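Local structure of extracellular solute-binding protein, family 1 (Bifidobacterium longum subsp. infantis, 6FTH) at residues A[112-117]-A[356-361]. The protein probably binds human milk oligosaccharides outside the cell and delivers them to an ABC transporter, as a family 1 extracellular solute-binding protein. Residues are numbered along the deposited sequence; the frame is centred on the assembly and turned at random.
Sequences KMPNVK and LANLLY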
loop_
_atom_site.group_PDB
_atom_site.type_symbol
_atom_site.label_atom_id
_atom_site.label_comp_id
_atom_site.label_asym_id
_atom_site.label_seq_id
_atom_site.Cartn_x
_atom_site.Cartn_y
_atom_site.Cartn_z
ATOM N N LYS A 112 16.008 1.441 -26.023
ATOM C CA LYS A 112 15.265 2.635 -26.414
ATOM C C LYS A 112 14.713 3.396 -25.219
ATOM O O LYS A 112 14.066 4.435 -25.408
ATOM C CB LYS A 112 14.125 2.276 -27.382
ATOM C CG LYS A 112 14.619 1.612 -28.666
ATOM C CD LYS A 112 13.528 1.465 -29.699
ATOM C CE LYS A 112 13.925 0.447 -30.752
ATOM N NZ LYS A 112 15.372 0.541 -31.081
ATOM N N MET A 113 14.967 2.918 -24.001
ATOM C CA MET A 113 14.485 3.571 -22.782
ATOM C C MET A 113 15.617 3.736 -21.779
ATOM O O MET A 113 15.577 3.189 -20.673
ATOM C CB MET A 113 13.338 2.763 -22.176
ATOM C CG MET A 113 12.138 2.656 -23.091
ATOM S SD MET A 113 10.748 1.756 -22.349
ATOM C CE MET A 113 11.391 0.089 -22.245
ATOM N N PRO A 114 16.648 4.497 -22.130
ATOM C CA PRO A 114 17.787 4.637 -21.216
ATOM C C PRO A 114 17.417 5.178 -19.838
ATOM O O PRO A 114 18.061 4.818 -18.850
ATOM C CB PRO A 114 18.750 5.560 -21.986
ATOM C CG PRO A 114 17.919 6.194 -23.046
ATOM C CD PRO A 114 16.873 5.184 -23.410
ATOM N N ASN A 115 16.377 6.018 -19.728
ATOM C CA ASN A 115 16.027 6.545 -18.411
ATOM C C ASN A 115 15.391 5.455 -17.553
ATOM O O ASN A 115 15.490 5.492 -16.324
ATOM C CB ASN A 115 15.078 7.739 -18.542
ATOM C CG ASN A 115 15.727 8.939 -19.225
ATOM O OD1 ASN A 115 16.917 9.193 -19.059
ATOM N ND2 ASN A 115 14.949 9.664 -19.997
ATOM N N VAL A 116 14.729 4.495 -18.202
ATOM C CA VAL A 116 14.188 3.329 -17.511
ATOM C C VAL A 116 15.314 2.393 -17.113
ATOM O O VAL A 116 15.304 1.819 -16.024
ATOM C CB VAL A 116 13.165 2.601 -18.402
ATOM C CG1 VAL A 116 12.652 1.322 -17.719
ATOM C CG2 VAL A 116 11.988 3.506 -18.774
ATOM N N LYS A 117 16.305 2.213 -17.986
ATOM C CA LYS A 117 17.473 1.430 -17.592
ATOM C C LYS A 117 18.144 2.029 -16.363
ATOM O O LYS A 117 18.610 1.304 -15.476
ATOM C CB LYS A 117 18.483 1.354 -18.741
ATOM C CG LYS A 117 18.125 0.371 -19.820
ATOM C CD LYS A 117 19.347 -0.015 -20.647
ATOM C CE LYS A 117 19.890 1.142 -21.435
ATOM N NZ LYS A 117 20.968 0.631 -22.361
ATOM N N LEU A 356 8.196 8.026 -25.727
ATOM C CA LEU A 356 7.313 8.567 -24.693
ATOM C C LEU A 356 7.608 7.962 -23.315
ATOM O O LEU A 356 7.660 8.683 -22.306
ATOM C CB LEU A 356 5.852 8.328 -25.085
ATOM C CG LEU A 356 4.779 8.720 -24.076
ATOM C CD1 LEU A 356 4.805 10.225 -23.848
ATOM C CD2 LEU A 356 3.402 8.288 -24.566
ATOM N N ALA A 357 7.785 6.640 -23.245
ATOM C CA ALA A 357 8.186 6.016 -21.986
ATOM C C ALA A 357 9.492 6.608 -21.479
ATOM O O ALA A 357 9.628 6.952 -20.297
ATOM C CB ALA A 357 8.357 4.511 -22.179
ATOM N N ASN A 358 10.479 6.701 -22.357
ATOM C CA ASN A 358 11.770 7.198 -21.925
ATOM C C ASN A 358 11.633 8.593 -21.337
ATOM O O ASN A 358 12.261 8.911 -20.324
ATOM C CB ASN A 358 12.753 7.195 -23.096
ATOM C CG ASN A 358 14.145 7.489 -22.645
ATOM O OD1 ASN A 358 14.650 6.844 -21.727
ATOM N ND2 ASN A 358 14.759 8.528 -23.219
ATOM N N LEU A 359 10.805 9.436 -21.959
ATOM C CA LEU A 359 10.642 10.806 -21.486
ATOM C C LEU A 359 9.859 10.865 -20.173
ATOM O O LEU A 359 10.210 11.639 -19.271
ATOM C CB LEU A 359 9.978 11.660 -22.562
ATOM C CG LEU A 359 10.829 11.885 -23.817
ATOM C CD1 LEU A 359 10.023 12.618 -24.865
ATOM C CD2 LEU A 359 12.099 12.676 -23.468
ATOM N N LEU A 360 8.800 10.043 -20.040
ATOM C CA LEU A 360 8.068 9.969 -18.778
ATOM C C LEU A 360 8.995 9.686 -17.612
ATOM O O LEU A 360 8.817 10.252 -16.527
ATOM C CB LEU A 360 6.970 8.897 -18.831
ATOM C CG LEU A 360 5.727 9.276 -19.646
ATOM C CD1 LEU A 360 4.893 8.032 -19.906
ATOM C CD2 LEU A 360 4.880 10.335 -18.971
ATOM N N TYR A 361 9.990 8.819 -17.834
ATOM C CA TYR A 361 10.927 8.378 -16.806
ATOM C C TYR A 361 12.162 9.265 -16.698
ATOM O O TYR A 361 13.056 8.987 -15.883
ATOM C CB TYR A 361 11.270 6.891 -17.025
ATOM C CG TYR A 361 10.113 6.010 -16.559
ATOM C CD1 TYR A 361 8.949 5.888 -17.310
ATOM C CD2 TYR A 361 10.155 5.371 -15.331
ATOM C CE1 TYR A 361 7.868 5.143 -16.862
ATOM C CE2 TYR A 361 9.074 4.610 -14.876
ATOM C CZ TYR A 361 7.947 4.502 -15.643
ATOM O OH TYR A 361 6.860 3.772 -15.206
#
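The amide of Asn358 has Pro114 against one face and the amide of Asn115 over the other, displaced and nearly parallel, the two planes 10° apart. On the proline side, CD of Pro114 comes within 3.2 Å of Asn358 OD1. That oxygen takes the backbone N-H of Asn115 almost head-on, with N to OD1 at 2.8 Å. Asn358 reaches there because its CG stands anti to the backbone N (chi1 -171°). It thus supplies an acceptor for a first-turn N-H of helix 114-122, just after N-cap Met113. The return bond runs from Asn115 ND2 to the backbone O of Asn358, also 2.8 Å and virtually straight; the oxygen lies in the Asn115 amide plane, whereas ND2 sits above the carbonyl plane. Each amide has one polar atom committed, which helps set its rotation.

Beside this polar pair, Val116 CG2 meets Tyr361 CG obliquely at 3.8 Å, and Met113 SD packs on Ala357 CB. The Tyr361 hydroxyl bonds Pro141 O. This is plain packing within one lobe of the solute-binding fold: the start of helix 114-122 meets the last turn of helix 350-360, which follows edge strand 339-343 and packs on its Phe341 through Ala357, and on Leu52 of helix 47-56 through Leu359 and Leu360.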